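Local coordinates for protein CyaB (Pseudomonas aeruginosa, PDB 3R5G) that probably makes cyclic AMP from ATP as an adenylyl cyclase, this chain being the class III catalytic domain of a longer membrane protein, at residues A[19-22]-A[23-26]; A[77-80]-A[81-85]. All coordinates share one frame; numbering follows the deposited sequence.

Contact 1 of 2, residues A[19-22]-A[23-26]; sequences GFTE and LSEE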
ATOM      1  N   GLY A  19       7.913  13.916   2.144  1.00 17.37           N
ATOM      2  CA  GLY A  19       8.037  15.098   1.304  1.00 20.00           C
ATOM      3  C   GLY A  19       7.605  14.841  -0.139  1.00 20.56           C
ATOM      4  O   GLY A  19       7.295  15.801  -0.904  1.00 22.65           O
ATOM      5  N   PHE A  20       7.582  13.583  -0.573  1.00 20.32           N
ATOM      6  CA  PHE A  20       7.286  13.298  -1.978  1.00 19.50           C
ATOM      7  C   PHE A  20       5.884  13.689  -2.403  1.00 22.61           C
ATOM      8  O   PHE A  20       5.682  14.176  -3.487  1.00 22.14           O
ATOM      9  CB  PHE A  20       7.476  11.802  -2.297  1.00 20.93           C
ATOM     10  CG  PHE A  20       7.294  11.500  -3.720  1.00 20.05           C
ATOM     11  CD1 PHE A  20       8.268  11.810  -4.608  1.00 23.30           C
ATOM     12  CD2 PHE A  20       6.100  10.929  -4.175  1.00 20.34           C
ATOM     13  CE1 PHE A  20       8.096  11.567  -5.961  1.00 21.42           C
ATOM     14  CE2 PHE A  20       5.908  10.656  -5.492  1.00 19.78           C
ATOM     15  CZ  PHE A  20       6.911  10.955  -6.401  1.00 24.32           C
ATOM     16  N   THR A  21       4.905  13.452  -1.549  1.00 23.71           N
ATOM     17  CA  THR A  21       3.529  13.757  -1.995  1.00 26.81           C
ATOM     18  C   THR A  21       3.366  15.252  -2.313  1.00 26.14           C
ATOM     19  O   THR A  21       2.753  15.600  -3.303  1.00 26.78           O
ATOM     20  CB  THR A  21       2.483  13.248  -1.055  1.00 28.37           C
ATOM     21  OG1 THR A  21       2.636  11.812  -0.966  1.00 28.70           O
ATOM     22  CG2 THR A  21       1.112  13.660  -1.668  1.00 30.26           C
ATOM     23  N   GLU A  22       3.971  16.098  -1.485  1.00 27.06           N
ATOM     24  CA  GLU A  22       3.979  17.570  -1.652  1.00 29.20           C
ATOM     25  C   GLU A  22       4.646  17.883  -2.989  1.00 30.52           C
ATOM     26  O   GLU A  22       4.085  18.605  -3.856  1.00 30.58           O
ATOM     27  CB  GLU A  22       4.765  18.174  -0.469  1.00 31.07           C
ATOM     28  CG  GLU A  22       4.106  17.915   0.903  1.00 35.39           C
ATOM     29  CD  GLU A  22       4.545  16.582   1.671  1.00 43.28           C
ATOM     30  OE1 GLU A  22       4.682  15.461   1.097  1.00 40.92           O
ATOM     31  OE2 GLU A  22       4.698  16.677   2.915  1.00 46.63           O
ATOM     32  N   LEU A  23       5.798  17.265  -3.200  1.00 29.25           N
ATOM     33  CA  LEU A  23       6.541  17.434  -4.453  1.00 30.36           C
ATOM     34  C   LEU A  23       5.716  17.033  -5.686  1.00 29.63           C
ATOM     35  O   LEU A  23       5.817  17.629  -6.777  1.00 28.49           O
ATOM     36  CB  LEU A  23       7.835  16.619  -4.372  1.00 30.90           C
ATOM     37  CG  LEU A  23       8.810  16.803  -5.546  1.00 32.70           C
ATOM     38  CD1 LEU A  23       9.630  18.147  -5.433  1.00 30.32           C
ATOM     39  CD2 LEU A  23       9.714  15.577  -5.744  1.00 33.15           C
ATOM     40  N   SER A  24       4.885  16.006  -5.534  1.00 27.90           N
ATOM     41  CA  SER A  24       4.098  15.556  -6.696  1.00 29.41           C
ATOM     42  C   SER A  24       2.989  16.536  -7.107  1.00 30.49           C
ATOM     43  O   SER A  24       2.454  16.423  -8.220  1.00 31.25           O
ATOM     44  CB  SER A  24       3.489  14.178  -6.437  1.00 29.69           C
ATOM     45  OG  SER A  24       2.413  14.243  -5.521  1.00 30.84           O
ATOM     46  N   GLU A  25       2.638  17.440  -6.196  1.00 30.62           N
ATOM     47  CA  GLU A  25       1.659  18.494  -6.444  1.00 31.62           C
ATOM     48  C   GLU A  25       2.303  19.819  -6.958  1.00 33.64           C
ATOM     49  O   GLU A  25       1.617  20.834  -7.013  1.00 34.65           O
ATOM     50  CB  GLU A  25       0.802  18.762  -5.195  1.00 30.66           C
ATOM     51  CG  GLU A  25       0.021  17.495  -4.708  1.00 29.87           C
ATOM     52  CD  GLU A  25      -0.995  16.995  -5.737  1.00 31.91           C
ATOM     53  OE1 GLU A  25      -1.539  17.813  -6.488  1.00 30.46           O
ATOM     54  OE2 GLU A  25      -1.192  15.761  -5.823  1.00 27.12           O
ATOM     55  N   GLU A  26       3.586  19.829  -7.289  1.00 34.54           N
ATOM     56  CA  GLU A  26       4.185  21.088  -7.775  1.00 36.90           C
ATOM     57  C   GLU A  26       5.235  20.938  -8.883  1.00 38.05           C
ATOM     58  O   GLU A  26       5.610  21.920  -9.539  1.00 38.17           O
ATOM     59  CB  GLU A  26       4.714  21.906  -6.593  1.00 37.44           C
ATOM     60  CG  GLU A  26       5.914  21.302  -5.946  1.00 40.62           C
ATOM     61  CD  GLU A  26       6.368  22.012  -4.678  1.00 44.67           C
ATOM     62  OE1 GLU A  26       5.555  22.208  -3.739  1.00 49.17           O
ATOM     63  OE2 GLU A  26       7.581  22.320  -4.596  1.00 46.34           O
TER
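Gly19 caps a short helix that begins at Phe20, its O accepting Leu23 N at 3.1 Å, and the next backbone bonds run from Ser24 N to Phe20 O at 2.9 Å and from Glu25 N to Glu22 O, three residues back, at 3.0 Å. Glu25 N stands above the Glu22 carbonyl plane, 57° out of it. Gly19 holds the N-cap position with a positive phi of 102°, a backbone shape that glycine takes readily. Ser24 adds a side-chain bond: OG, placed between its own N and carbonyl carbon (chi1 73°), bends back to Thr21 O at 2.6 Å. Thr21 O also accepts weak hydrogen bonds from Ser24 N and Glu25 N. On another side of the turn, Phe20 CD1 meets Leu23 CD2 at 4.2 Å, the two side chains lying obliquely to each other. The Gly-Phe-Thr sequence after strand 6-18 is characteristic of class III cyclases, where it borders the active-site region. Phe20 and Leu23 pack on Leu35 of helix 29-50, and Phe20 also touches Asp60, in the turn between strands 53-58 and 61-66. Across the dimer interface, Thr21 OG1 and Glu25 OE2 bond Asn140 ND2 and Arg137 N respectively, both in the first turn of helix 137-148 of the second subunit.

Contact 2 of 2, residues A[77-80]-A[81-85]; sequences DAVA and AVSMG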
ATOM      1  N   ASP A  77      19.692 -12.951   6.846  1.00 12.55           N
ATOM      2  CA  ASP A  77      18.630 -12.319   6.061  1.00 13.07           C
ATOM      3  C   ASP A  77      18.271 -10.952   6.710  1.00 11.20           C
ATOM      4  O   ASP A  77      18.066  -9.975   6.010  1.00 11.44           O
ATOM      5  CB  ASP A  77      17.344 -13.198   5.936  1.00 12.28           C
ATOM      6  CG  ASP A  77      17.519 -14.463   5.108  1.00 15.56           C
ATOM      7  OD1 ASP A  77      18.456 -14.568   4.312  1.00 14.70           O
ATOM      8  OD2 ASP A  77      16.682 -15.341   5.252  1.00 17.29           O
ATOM      9  N   ALA A  78      18.176 -10.970   8.014  1.00 10.75           N
ATOM     10  CA  ALA A  78      17.860  -9.709   8.749  1.00 10.40           C
ATOM     11  C   ALA A  78      19.004  -8.725   8.663  1.00 10.21           C
ATOM     12  O   ALA A  78      18.735  -7.516   8.430  1.00  9.61           O
ATOM     13  CB  ALA A  78      17.561 -10.038  10.215  1.00 10.79           C
ATOM     14  N   VAL A  79      20.249  -9.178   8.867  1.00  9.86           N
ATOM     15  CA  VAL A  79      21.376  -8.266   8.700  1.00  9.09           C
ATOM     16  C   VAL A  79      21.361  -7.681   7.267  1.00  7.66           C
ATOM     17  O   VAL A  79      21.640  -6.490   7.067  1.00  8.98           O
ATOM     18  CB  VAL A  79      22.678  -8.968   8.972  1.00  9.09           C
ATOM     19  CG1 VAL A  79      23.899  -8.127   8.594  1.00 12.69           C
ATOM     20  CG2 VAL A  79      22.698  -9.269  10.487  1.00 11.22           C
ATOM     21  N   ALA A  80      21.104  -8.538   6.238  1.00  9.38           N
ATOM     22  CA  ALA A  80      21.092  -8.014   4.893  1.00  9.76           C
ATOM     23  C   ALA A  80      20.015  -6.922   4.643  1.00  8.46           C
ATOM     24  O   ALA A  80      20.287  -5.837   4.039  1.00  9.15           O
ATOM     25  CB  ALA A  80      20.895  -9.197   3.888  1.00 10.89           C
ATOM     26  N   ALA A  81      18.798  -7.163   5.230  1.00  7.17           N
ATOM     27  CA  ALA A  81      17.720  -6.217   5.010  1.00  8.30           C
ATOM     28  C   ALA A  81      18.125  -4.889   5.699  1.00  8.55           C
ATOM     29  O   ALA A  81      17.878  -3.856   5.152  1.00  7.88           O
ATOM     30  CB  ALA A  81      16.443  -6.734   5.693  1.00  8.50           C
ATOM     31  N   VAL A  82      18.571  -4.941   6.938  1.00  7.62           N
ATOM     32  CA  VAL A  82      18.869  -3.637   7.630  1.00  7.56           C
ATOM     33  C   VAL A  82      20.055  -2.945   6.997  1.00  7.92           C
ATOM     34  O   VAL A  82      20.064  -1.698   6.922  1.00  9.03           O
ATOM     35  CB  VAL A  82      19.064  -3.964   9.089  1.00  7.77           C
ATOM     36  CG1 VAL A  82      19.395  -2.697   9.973  1.00 10.46           C
ATOM     37  CG2 VAL A  82      17.724  -4.476   9.661  1.00  9.53           C
ATOM     38  N   SER A  83      21.074  -3.714   6.588  1.00  8.74           N
ATOM     39  CA  SER A  83      22.252  -3.138   5.922  1.00  8.90           C
ATOM     40  C   SER A  83      21.831  -2.512   4.637  1.00  8.76           C
ATOM     41  O   SER A  83      22.351  -1.434   4.279  1.00  9.22           O
ATOM     42  CB  SER A  83      23.353  -4.225   5.706  1.00  9.58           C
ATOM     43  OG  SER A  83      23.738  -4.762   6.967  1.00 10.42           O
ATOM     44  N   MET A  84      20.880  -3.111   3.881  1.00  8.74           N
ATOM     45  CA  MET A  84      20.341  -2.489   2.693  1.00  9.10           C
ATOM     46  C   MET A  84      19.706  -1.142   3.040  1.00  9.56           C
ATOM     47  O   MET A  84      19.943  -0.114   2.366  1.00  9.40           O
ATOM     48  CB  MET A  84      19.369  -3.489   2.104  1.00  7.80           C
ATOM     49  CG  MET A  84      18.663  -2.919   0.900  1.00 11.57           C
ATOM     50  SD  MET A  84      17.176  -3.762   0.369  1.00 10.56           S
ATOM     51  CE  MET A  84      16.143  -3.247   1.799  1.00 10.16           C
ATOM     52  N   GLY A  85      18.940  -1.127   4.129  1.00  8.14           N
ATOM     53  CA  GLY A  85      18.328   0.162   4.508  1.00  8.63           C
ATOM     54  C   GLY A  85      19.348   1.227   4.871  1.00  6.63           C
ATOM     55  O   GLY A  85      19.164   2.377   4.448  1.00  8.67           O
TER
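Val79 O is gripped twice by Ser83, one turn further along: the backbone N bonds it at 2.9 Å and OG at 2.7 Å. The two donors come from opposite faces of the carbonyl plane, N tilted 24° from it and OG standing 36° out on the other side. A chi1 of -59°, with OG beside its own backbone N, lets the hydroxyl fold back this way, so that the hydroxyl of this buried serine donates within the helix. The other backbone bonds keep the regular i to i+4 pattern: Ala81 N to Asp77 O and Val82 N to Ala78 O both measure 3.0 Å, and Met84 N to Ala80 O measures 2.8 Å.

All nine residues belong to helix 74-100, the second of the two long helices in the beta-alpha-beta-beta-alpha-beta core of the class III cyclase domain; it packs between strand 61-66, helix 29-50 and helix 158-164. Phe66 of the strand lies against the methyls of Ala80 and Ala81, while Ile164 of helix 158-164 meets Ala78, Val79 and Val82. Met84 carries its side chain away from the preceding turn to Ile46, Ala47 and Tyr50 of helix 29-50.

Valine methyls make van der Waals contacts with oxygens within the turn. Val79 CG1 lies 3.7 Å from Ser83 OG, and Val82 CG2 comes to 3.4 Å from Ala78 O, beside the backbone bond that this oxygen accepts. The Asp77 carboxylate bonds outside the two segments: OD2 to Thr71 OG1 and OD1 to Gln72 N, tying the helix to the loop that leads into it.

Contacts 1 and 2 do not touch: their centres are 29 Å apart and their nearest atoms about 16 Å, on opposite sides of the chain's centre. Both lean on helix 29-50, the short helix 20-24 toward its N-terminal end and helix 74-100 toward its C-terminal end. In each a serine hydroxyl bonds a preceding carbonyl, three residues back in contact 1 and four in contact 2. Their settings differ: contact 1, its centre about 20 Å from the chain's centre, meets the second subunit, where class III cyclases form their active sites, whereas contact 2, its centre about 10 Å from the chain's centre, is buried and touches no other protein chain of the assembly.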